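Long-range contacts in neuraminidase (Influenza A virus, PDB 4K3Y), which is a neuraminidase-like protein of a bat influenza A virus, probably a surface glycoprotein with the sialidase beta-propeller fold, whose enzymatic activity remains open: residues Ala6-Leu11 against Asp107-Thr112; Asp153-Thr158 against Arg175-Thr180; Ile290-Gly295 against Val303-Tyr308. All blocks are in the same frame, centred on the assembly; numbering follows the deposited sequence.

Interaction 1. Residues Ala6-Leu11 against Asp107-Thr112; sequences ATPLVL and DGFQWT. With NAG (2-acetamido-2-deoxy-beta-D-glucopyranose), chain H.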
loop_
_atom_site.group_PDB
_atom_site.type_symbol
_atom_site.label_atom_id
_atom_site.label_comp_id
_atom_site.label_asym_id
_atom_site.label_seq_id
_atom_site.Cartn_x
_atom_site.Cartn_y
_atom_site.Cartn_z
ATOM N N ALA C 6 18.711 11.606 0.859
ATOM C CA ALA C 6 18.585 12.579 1.993
ATOM C C ALA C 6 19.207 13.928 1.563
ATOM O O ALA C 6 20.055 14.466 2.362
ATOM C CB ALA C 6 19.345 12.020 3.314
ATOM N N THR C 7 18.850 14.444 0.373
ATOM C CA THR C 7 19.523 15.623 -0.183
ATOM C C THR C 7 18.548 16.605 -0.848
ATOM O O THR C 7 17.514 16.184 -1.387
ATOM C CB THR C 7 20.660 15.198 -1.159
ATOM O OG1 THR C 7 21.930 15.452 -0.546
ATOM C CG2 THR C 7 20.583 15.939 -2.517
ATOM N N PRO C 8 18.865 17.917 -0.797
ATOM C CA PRO C 8 17.991 18.924 -1.411
ATOM C C PRO C 8 17.745 18.681 -2.905
ATOM O O PRO C 8 18.670 18.332 -3.655
ATOM C CB PRO C 8 18.765 20.233 -1.208
ATOM C CG PRO C 8 19.609 19.991 -0.029
ATOM C CD PRO C 8 20.024 18.539 -0.134
ATOM N N LEU C 9 16.492 18.780 -3.282
ATOM C CA LEU C 9 16.136 18.713 -4.692
ATOM C C LEU C 9 16.768 19.858 -5.484
ATOM O O LEU C 9 16.648 21.041 -5.122
ATOM C CB LEU C 9 14.612 18.725 -4.866
ATOM C CG LEU C 9 14.065 18.437 -6.276
ATOM C CD1 LEU C 9 12.869 17.514 -6.209
ATOM C CD2 LEU C 9 13.698 19.721 -7.016
ATOM N N VAL C 10 17.447 19.489 -6.567
ATOM C CA VAL C 10 18.094 20.466 -7.430
ATOM C C VAL C 10 17.785 20.190 -8.906
ATOM O O VAL C 10 17.982 19.081 -9.415
ATOM C CB VAL C 10 19.617 20.553 -7.156
ATOM C CG1 VAL C 10 20.212 19.163 -7.027
ATOM C CG2 VAL C 10 20.315 21.362 -8.240
ATOM N N LEU C 11 17.276 21.221 -9.572
ATOM C CA LEU C 11 16.832 21.118 -10.950
ATOM C C LEU C 11 17.966 21.452 -11.911
ATOM O O LEU C 11 18.883 22.207 -11.562
ATOM C CB LEU C 11 15.669 22.088 -11.193
ATOM C CG LEU C 11 14.437 22.002 -10.290
ATOM C CD1 LEU C 11 13.523 23.196 -10.531
ATOM C CD2 LEU C 11 13.679 20.701 -10.516
ATOM N N ASP C 107 11.020 19.670 -1.626
ATOM C CA ASP C 107 12.372 20.253 -1.587
ATOM C C ASP C 107 13.478 19.206 -1.512
ATOM O O ASP C 107 14.654 19.552 -1.480
ATOM C CB ASP C 107 12.531 21.242 -0.418
ATOM C CG ASP C 107 12.256 20.599 0.936
ATOM O OD1 ASP C 107 12.139 19.345 1.010
ATOM O OD2 ASP C 107 12.169 21.358 1.934
ATOM N N GLY C 108 13.100 17.931 -1.476
ATOM C CA GLY C 108 14.067 16.856 -1.348
ATOM C C GLY C 108 13.886 16.145 -0.021
ATOM O O GLY C 108 14.191 14.952 0.119
ATOM N N PHE C 109 13.366 16.890 0.950
ATOM C CA PHE C 109 13.086 16.355 2.279
ATOM C C PHE C 109 11.608 16.032 2.431
ATOM O O PHE C 109 11.234 14.868 2.581
ATOM C CB PHE C 109 13.548 17.345 3.352
ATOM C CG PHE C 109 14.912 17.902 3.086
ATOM C CD1 PHE C 109 16.022 17.057 3.050
ATOM C CD2 PHE C 109 15.091 19.259 2.844
ATOM C CE1 PHE C 109 17.288 17.558 2.786
ATOM C CE2 PHE C 109 16.348 19.768 2.576
ATOM C CZ PHE C 109 17.452 18.916 2.549
ATOM N N GLN C 110 10.764 17.057 2.369
ATOM C CA GLN C 110 9.331 16.831 2.503
ATOM C C GLN C 110 8.446 17.601 1.505
ATOM O O GLN C 110 8.889 18.564 0.846
ATOM C CB GLN C 110 8.895 17.136 3.935
ATOM C CG GLN C 110 8.311 15.943 4.656
ATOM C CD GLN C 110 9.350 15.140 5.381
ATOM O OE1 GLN C 110 10.416 15.650 5.720
ATOM N NE2 GLN C 110 9.054 13.873 5.620
ATOM N N TRP C 111 7.192 17.162 1.397
ATOM C CA TRP C 111 6.177 17.924 0.679
ATOM C C TRP C 111 5.723 19.163 1.462
ATOM O O TRP C 111 5.287 19.066 2.631
ATOM C CB TRP C 111 4.945 17.062 0.377
ATOM C CG TRP C 111 5.158 16.116 -0.734
ATOM C CD1 TRP C 111 5.383 14.774 -0.636
ATOM C CD2 TRP C 111 5.174 16.428 -2.134
ATOM N NE1 TRP C 111 5.543 14.229 -1.889
ATOM C CE2 TRP C 111 5.415 15.221 -2.829
ATOM C CE3 TRP C 111 5.004 17.606 -2.867
ATOM C CZ2 TRP C 111 5.499 15.161 -4.227
ATOM C CZ3 TRP C 111 5.088 17.545 -4.261
ATOM C CH2 TRP C 111 5.335 16.332 -4.920
ATOM N N THR C 112 5.827 20.321 0.810
ATOM C CA THR C 112 5.184 21.543 1.276
ATOM C C THR C 112 3.818 21.698 0.584
ATOM O O THR C 112 3.702 21.619 -0.648
ATOM C CB THR C 112 6.040 22.772 0.974
ATOM O OG1 THR C 112 7.360 22.587 1.515
ATOM C CG2 THR C 112 5.390 24.012 1.567
HETATM C C1 NAG H . 19.976 19.225 7.893
HETATM C C2 NAG H . 21.016 18.217 7.407
HETATM C C3 NAG H . 21.911 17.784 8.565
HETATM C C4 NAG H . 22.413 18.980 9.372
HETATM C C5 NAG H . 21.280 19.946 9.711
HETATM C C6 NAG H . 21.778 21.195 10.438
HETATM C C7 NAG H . 20.516 16.830 5.462
HETATM C C8 NAG H . 20.036 15.497 4.962
HETATM N N2 NAG H . 20.379 17.070 6.770
HETATM O O3 NAG H . 23.019 17.088 8.044
HETATM O O4 NAG H . 23.018 18.512 10.558
HETATM O O5 NAG H . 20.610 20.321 8.525
HETATM O O6 NAG H . 22.841 21.803 9.738
HETATM O O7 NAG H . 21.008 17.647 4.678
#

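Interaction 2. Residues Asp153-Thr158 against Arg175-Thr180; sequences DGTCYT and RLVNGT. With NAG (2-acetamido-2-deoxy-beta-D-glucopyranose), chain B.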
loop_
_atom_site.group_PDB
_atom_site.type_symbol
_atom_site.label_atom_id
_atom_site.label_comp_id
_atom_site.label_asym_id
_atom_site.label_seq_id
_atom_site.Cartn_x
_atom_site.Cartn_y
_atom_site.Cartn_z
ATOM N N ASP C 153 17.168 23.566 -4.263
ATOM C CA ASP C 153 18.271 23.599 -3.317
ATOM C C ASP C 153 17.789 24.080 -1.944
ATOM O O ASP C 153 18.356 25.019 -1.373
ATOM C CB ASP C 153 19.382 24.509 -3.860
ATOM C CG ASP C 153 20.739 24.193 -3.266
ATOM O OD1 ASP C 153 20.972 23.030 -2.864
ATOM O OD2 ASP C 153 21.586 25.106 -3.213
ATOM N N GLY C 154 16.733 23.445 -1.431
ATOM C CA GLY C 154 16.248 23.730 -0.090
ATOM C C GLY C 154 15.157 24.784 0.071
ATOM O O GLY C 154 14.297 24.655 0.959
ATOM N N THR C 155 15.184 25.835 -0.750
ATOM C CA THR C 155 14.150 26.871 -0.641
ATOM C C THR C 155 13.004 26.669 -1.648
ATOM O O THR C 155 13.220 26.217 -2.779
ATOM C CB THR C 155 14.719 28.317 -0.722
ATOM O OG1 THR C 155 15.004 28.656 -2.084
ATOM C CG2 THR C 155 15.986 28.459 0.129
ATOM N N CYS C 156 11.785 26.986 -1.219
ATOM C CA CYS C 156 10.611 26.864 -2.081
ATOM C C CYS C 156 9.952 28.211 -2.294
ATOM O O CYS C 156 9.814 29.000 -1.360
ATOM C CB CYS C 156 9.595 25.895 -1.486
ATOM S SG CYS C 156 10.211 24.212 -1.308
ATOM N N TYR C 157 9.534 28.472 -3.525
ATOM C CA TYR C 157 8.875 29.741 -3.850
ATOM C C TYR C 157 7.423 29.543 -4.335
ATOM O O TYR C 157 7.101 28.565 -5.017
ATOM C CB TYR C 157 9.709 30.535 -4.863
ATOM C CG TYR C 157 11.172 30.671 -4.478
ATOM C CD1 TYR C 157 12.112 29.706 -4.855
ATOM C CD2 TYR C 157 11.618 31.761 -3.735
ATOM C CE1 TYR C 157 13.452 29.829 -4.506
ATOM C CE2 TYR C 157 12.956 31.892 -3.385
ATOM C CZ TYR C 157 13.867 30.928 -3.771
ATOM O OH TYR C 157 15.190 31.065 -3.417
ATOM N N THR C 158 6.542 30.455 -3.941
ATOM C CA THR C 158 5.150 30.397 -4.362
ATOM C C THR C 158 4.587 31.810 -4.420
ATOM O O THR C 158 5.154 32.731 -3.819
ATOM C CB THR C 158 4.292 29.520 -3.422
ATOM O OG1 THR C 158 2.959 29.410 -3.944
ATOM C CG2 THR C 158 4.241 30.107 -2.013
ATOM N N ARG C 175 8.991 33.146 -0.162
ATOM C CA ARG C 175 10.090 32.194 -0.106
ATOM C C ARG C 175 9.902 31.340 1.145
ATOM O O ARG C 175 9.556 31.861 2.207
ATOM C CB ARG C 175 11.437 32.923 -0.094
ATOM C CG ARG C 175 12.444 32.412 0.948
ATOM C CD ARG C 175 13.842 33.033 0.827
ATOM N NE ARG C 175 13.826 34.489 0.690
ATOM C CZ ARG C 175 14.424 35.144 -0.304
ATOM N NH1 ARG C 175 15.085 34.466 -1.240
ATOM N NH2 ARG C 175 14.366 36.469 -0.367
ATOM N N LEU C 176 10.107 30.031 1.017
ATOM C CA LEU C 176 9.873 29.123 2.138
ATOM C C LEU C 176 11.001 28.139 2.356
ATOM O O LEU C 176 11.493 27.505 1.414
ATOM C CB LEU C 176 8.580 28.338 1.937
ATOM C CG LEU C 176 7.286 29.143 1.891
ATOM C CD1 LEU C 176 6.354 28.475 0.914
ATOM C CD2 LEU C 176 6.638 29.226 3.264
ATOM N N VAL C 177 11.396 28.003 3.613
ATOM C CA VAL C 177 12.385 27.010 3.973
ATOM C C VAL C 177 11.765 26.004 4.938
ATOM O O VAL C 177 11.203 26.392 5.963
ATOM C CB VAL C 177 13.622 27.671 4.573
ATOM C CG1 VAL C 177 14.195 26.803 5.665
ATOM C CG2 VAL C 177 14.653 27.924 3.486
ATOM N N ASN C 178 11.835 24.721 4.584
ATOM C CA ASN C 178 11.321 23.646 5.437
ATOM C C ASN C 178 9.918 23.891 5.995
ATOM O O ASN C 178 9.623 23.526 7.132
ATOM C CB ASN C 178 12.269 23.375 6.614
ATOM C CG ASN C 178 13.610 22.805 6.180
ATOM O OD1 ASN C 178 13.897 22.663 4.981
ATOM N ND2 ASN C 178 14.453 22.489 7.173
ATOM N N GLY C 179 9.062 24.529 5.209
ATOM C CA GLY C 179 7.700 24.758 5.641
ATOM C C GLY C 179 7.455 26.076 6.348
ATOM O O GLY C 179 6.314 26.378 6.709
ATOM N N THR C 180 8.502 26.869 6.562
ATOM C CA THR C 180 8.287 28.188 7.158
ATOM C C THR C 180 8.629 29.320 6.199
ATOM O O THR C 180 9.473 29.169 5.303
ATOM C CB THR C 180 9.015 28.382 8.504
ATOM O OG1 THR C 180 10.411 28.593 8.269
ATOM C CG2 THR C 180 8.791 27.169 9.426
HETATM C C1 NAG B . 15.633 21.804 6.701
HETATM C C2 NAG B . 16.801 22.464 7.436
HETATM C C3 NAG B . 18.106 21.751 7.104
HETATM C C4 NAG B . 17.974 20.247 7.304
HETATM C C5 NAG B . 16.735 19.682 6.612
HETATM C C6 NAG B . 16.501 18.220 6.991
HETATM C C7 NAG B . 16.705 24.864 7.930
HETATM C C8 NAG B . 17.310 26.188 7.550
HETATM N N2 NAG B . 16.912 23.867 7.070
HETATM O O3 NAG B . 19.155 22.259 7.901
HETATM O O4 NAG B . 19.134 19.624 6.794
HETATM O O5 NAG B . 15.586 20.418 6.976
HETATM O O6 NAG B . 16.040 18.140 8.324
HETATM O O7 NAG B . 16.056 24.732 8.976
#

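Interaction 3. Residues Ile290-Gly295 against Val303-Tyr308; sequences IYKFLG and VGNRNY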
loop_
_atom_site.group_PDB
_atom_site.type_symbol
_atom_site.label_atom_id
_atom_site.label_comp_id
_atom_site.label_asym_id
_atom_site.label_seq_id
_atom_site.Cartn_x
_atom_site.Cartn_y
_atom_site.Cartn_z
ATOM N N ILE C 290 -0.839 23.847 -29.134
ATOM C CA ILE C 290 0.366 24.471 -28.611
ATOM C C ILE C 290 1.233 24.869 -29.805
ATOM O O ILE C 290 1.483 24.072 -30.721
ATOM C CB ILE C 290 1.104 23.580 -27.539
ATOM C CG1 ILE C 290 2.190 24.381 -26.814
ATOM C CG2 ILE C 290 1.647 22.260 -28.142
ATOM C CD1 ILE C 290 2.760 23.685 -25.574
ATOM N N TYR C 291 1.647 26.129 -29.805
ATOM C CA TYR C 291 2.283 26.744 -30.960
ATOM C C TYR C 291 3.739 27.041 -30.638
ATOM O O TYR C 291 4.032 27.674 -29.617
ATOM C CB TYR C 291 1.549 28.047 -31.271
ATOM C CG TYR C 291 1.755 28.612 -32.647
ATOM C CD1 TYR C 291 2.537 27.963 -33.590
ATOM C CD2 TYR C 291 1.157 29.807 -33.005
ATOM C CE1 TYR C 291 2.717 28.501 -34.854
ATOM C CE2 TYR C 291 1.329 30.349 -34.251
ATOM C CZ TYR C 291 2.106 29.700 -35.173
ATOM O OH TYR C 291 2.259 30.275 -36.411
ATOM N N LYS C 292 4.648 26.577 -31.497
ATOM C CA LYS C 292 6.077 26.814 -31.296
ATOM C C LYS C 292 6.480 28.116 -31.979
ATOM O O LYS C 292 6.038 28.416 -33.102
ATOM C CB LYS C 292 6.913 25.662 -31.860
ATOM C CG LYS C 292 8.388 25.707 -31.454
ATOM C CD LYS C 292 9.326 25.237 -32.576
ATOM C CE LYS C 292 9.380 23.720 -32.700
ATOM N NZ LYS C 292 10.728 23.250 -33.118
ATOM N N PHE C 293 7.310 28.890 -31.289
ATOM C CA PHE C 293 7.812 30.143 -31.828
ATOM C C PHE C 293 9.336 30.110 -31.830
ATOM O O PHE C 293 9.955 29.649 -30.864
ATOM C CB PHE C 293 7.286 31.332 -31.013
ATOM C CG PHE C 293 5.802 31.585 -31.189
ATOM C CD1 PHE C 293 5.340 32.344 -32.255
ATOM C CD2 PHE C 293 4.871 31.069 -30.289
ATOM C CE1 PHE C 293 3.981 32.582 -32.433
ATOM C CE2 PHE C 293 3.517 31.304 -30.464
ATOM C CZ PHE C 293 3.072 32.070 -31.539
ATOM N N LEU C 294 9.936 30.581 -32.921
ATOM C CA LEU C 294 11.391 30.614 -33.027
ATOM C C LEU C 294 11.889 31.926 -32.427
ATOM O O LEU C 294 11.835 32.970 -33.082
ATOM C CB LEU C 294 11.827 30.483 -34.491
ATOM C CG LEU C 294 11.221 29.333 -35.313
ATOM C CD1 LEU C 294 11.599 29.447 -36.775
ATOM C CD2 LEU C 294 11.647 27.988 -34.773
ATOM N N GLY C 295 12.349 31.872 -31.176
ATOM C CA GLY C 295 12.718 33.070 -30.433
ATOM C C GLY C 295 11.823 33.404 -29.239
ATOM O O GLY C 295 10.930 32.639 -28.881
ATOM N N VAL C 303 8.708 34.553 -34.726
ATOM C CA VAL C 303 7.979 34.109 -35.923
ATOM C C VAL C 303 6.718 33.265 -35.740
ATOM O O VAL C 303 5.609 33.803 -35.834
ATOM C CB VAL C 303 8.917 33.418 -36.917
ATOM C CG1 VAL C 303 8.497 33.771 -38.321
ATOM C CG2 VAL C 303 10.354 33.869 -36.676
ATOM N N GLY C 304 6.874 31.959 -35.525
ATOM C CA GLY C 304 5.711 31.082 -35.510
ATOM C C GLY C 304 5.921 29.925 -36.472
ATOM O O GLY C 304 5.941 30.110 -37.689
ATOM N N ASN C 305 6.068 28.725 -35.915
ATOM C CA ASN C 305 6.725 27.636 -36.616
ATOM C C ASN C 305 5.863 26.398 -36.817
ATOM O O ASN C 305 5.783 25.863 -37.926
ATOM C CB ASN C 305 8.002 27.255 -35.860
ATOM C CG ASN C 305 8.881 26.301 -36.650
ATOM O OD1 ASN C 305 9.063 25.142 -36.271
ATOM N ND2 ASN C 305 9.424 26.783 -37.760
ATOM N N ARG C 306 5.252 25.924 -35.736
ATOM C CA ARG C 306 4.407 24.745 -35.811
ATOM C C ARG C 306 3.358 24.729 -34.720
ATOM O O ARG C 306 3.679 24.728 -33.525
ATOM C CB ARG C 306 5.235 23.460 -35.744
ATOM C CG ARG C 306 4.407 22.198 -36.007
ATOM C CD ARG C 306 5.252 21.153 -36.703
ATOM N NE ARG C 306 4.757 19.793 -36.514
ATOM C CZ ARG C 306 3.652 19.325 -37.077
ATOM N NH1 ARG C 306 2.924 20.107 -37.858
ATOM N NH2 ARG C 306 3.275 18.079 -36.858
ATOM N N ASN C 307 2.102 24.719 -35.151
ATOM C CA ASN C 307 0.970 24.630 -34.248
ATOM C C ASN C 307 0.510 23.180 -34.104
ATOM O O ASN C 307 -0.036 22.599 -35.046
ATOM C CB ASN C 307 -0.173 25.486 -34.784
ATOM C CG ASN C 307 -1.244 25.730 -33.752
ATOM O OD1 ASN C 307 -1.062 26.534 -32.845
ATOM N ND2 ASN C 307 -2.367 25.040 -33.883
ATOM N N TYR C 308 0.736 22.594 -32.935
ATOM C CA TYR C 308 0.294 21.222 -32.672
ATOM C C TYR C 308 -1.113 21.187 -32.082
ATOM O O TYR C 308 -1.345 21.709 -30.982
ATOM C CB TYR C 308 1.235 20.539 -31.676
ATOM C CG TYR C 308 2.574 20.124 -32.220
ATOM C CD1 TYR C 308 2.679 19.119 -33.185
ATOM C CD2 TYR C 308 3.749 20.702 -31.740
ATOM C CE1 TYR C 308 3.932 18.710 -33.672
ATOM C CE2 TYR C 308 4.997 20.298 -32.212
ATOM C CZ TYR C 308 5.080 19.306 -33.179
ATOM O OH TYR C 308 6.310 18.914 -33.644
#

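Interaction 1. Residues Ala6-Leu11 against Asp107-Thr112
Phe109 lays the far end of its ring obliquely against the ring of Pro8, CZ standing 3.5 Å from Pro8 CG and 3.7 Å from Pro8 CD. The neighbouring CE1 reaches back to the Thr7-Pro8 peptide bond, 3.9 Å from Pro8 N. With CG beside its own backbone N and opposed to the carbonyl carbon, the chi1 of -45° brings the outer end of the ring up to Pro8. Beside this apolar overlap the backbones meet at Leu9 and Asp107. The Leu9 N-H points almost straight at Asp107 O (2.7 Å, 165°), yet arrives from above the carbonyl plane. Pro8 CA comes to the same oxygen in a CA-H...O contact of 3.4 Å, and Thr7 O receives a second such contact from Gly108 CA at 3.5 Å. Gly108 has no side chain, which allows the two chains to approach this closely.

The loop that brings Asp107 and Phe109 forward is shaped by the Asp107 carboxylate. Its OD1 accepts from Phe109 N at 2.7 Å, the bond that defines an Asx turn. Gln110 N donates to the same Asp107 OD1 at 3.0 Å, while OD2 is hydrogen-bonded to Tyr126 OH of strand 121-126. This turn joins strands 101-106 and 111-117 of one propeller blade, and the extended N-terminal segment runs past it. The contact is thus one nearly straight backbone hydrogen bond beside a small hydrophobic overlap, and the buried carboxylate, with three donors or hydroxyl partners on its two oxygens, probably fixes the turn that presents both.

Interaction 2. Residues Asp153-Thr158 against Arg175-Thr180
Arg175 and Tyr157 lie side by side on a beta hairpin of one propeller blade, built from strands 155-162 and 170-177. Arg175 CB packs obliquely on the tyrosine ring, 3.8 Å from Tyr157 CE2. Beyond CG and CD the chain bends at chi3 (47°), which brings NH1 round to the outer part of the ring: NE bonds to Ala182 O on the adjoining strand, and NH1 comes to the ring edge in its plane, 4.0 Å from Tyr157 OH. The two planes are 73° apart, so this is no parallel stack. NH1 is hydrogen-bonded to Gln226 O, and the cation also meets Phe228 in a cation-pi contact. Tyr157 OH is in turn held by a hydrogen bond with Thr155 OG1 (2.8 Å), which ties down the outer end of the ring. Further along this face, Thr155 CG2 touches Val177 CG2 at 3.7 Å.

Cys156 and Leu176 form an antiparallel hydrogen-bonded pair with their side chains on the opposite face. Cys156 N donates to Leu176 O (2.7 Å) and Leu176 N to Cys156 O (2.6 Å). Leu176 CD1 meets Thr158 CG2, and the leucine also touches Ile124 of strand 121-126 in the preceding blade. A disulfide from Cys156 to Cys151 links the hairpin to the adjoining first strand of the blade, 150-152.

Strand 170-177 then reverses through a type I' turn from Val177 to Thr180. Asn178 begins the Asn-Gly-Thr glycosylation sequon in that turn and packs on Arg329 of a neighbouring subunit; its ND2 is bonded covalently to C1 of an N-acetylglucosamine at 1.4 Å.

Interaction 3. Residues Ile290-Gly295 against Val303-Tyr308
Tyr291 crosses Asn307 at about a right angle, the amide oxygen OD1 lying 3.4 Å from Tyr291 CB and the ring and amide planes standing 83° apart. The tyrosine's CG is opposed to its own backbone N (chi1 -162°), which sends the ring along the partner strand. There its edge meets Arg306 O, 3.4 Å from CD1, and its hydroxyl end passes over Gly304. Phe293 CD1 also rests near Gly304 CA, at 3.5 Å. Asn305 sits between two neighbours of the other strand: its OD1 faces Lys292 CD, and its ND2 is 3.6 Å from Leu294 CD1, a polar group flanked by aliphatic chains.

Behind these side chains is the backbone ladder of an antiparallel hairpin. Ile290 and Tyr308 exchange a pair of hydrogen bonds, with Tyr308 N to Ile290 O at 2.8 Å. Nearer the turn, Lys292 N donates to Arg306 O (2.9 Å), whereas Lys292 O accepts from Asn305 N (2.8 Å).

Further out, the polar ends take other partners. Asn307 ND2 bonds to Glu289 OE1, which probably helps hold the amide turned against Tyr291, while Phe239 meets the Tyr291 ring edge-to-face. Lys292 NZ reaches Asn19 OD1, and Tyr308 OH bonds to Asn19 O and Met363 N. The CG of Arg306 lies over one face of the Tyr308 ring; its NH2 is hydrogen-bonded to Met363 O and forms a salt bridge with Asp365. Strand 306-311 is the outermost of its blade, and Asn19 and Met363 lie close to strands 20-26 and 349-359 of another blade. The chemistry therefore divides: backbone bonds pair the two strands and aromatic rings pack along them, while charged and polar tips join the hairpin to the neighbouring part of the propeller.

Interactions 1 and 2 are neighbours, with centres about 10 Å apart, whereas interaction 3 lies about 34 Å from each, between centres, in another blade. The first two meet directly: Leu9 O and Asp153 N are probably hydrogen-bonded, and Asp107 CB packs on the sulfur of Cys156. The N-terminal segment thus runs between the turn of one blade and the loop before strand 155-162 in the next. Interaction 1 joins a strandless segment to a loop, while the others lie within hairpins. Interaction 2, with its disulfide and glycan, has no exposed touching residue; interaction 3 has exposed Leu294, Val303 and Asn305 near its turn and buried Ile290 and Tyr308 at the other end.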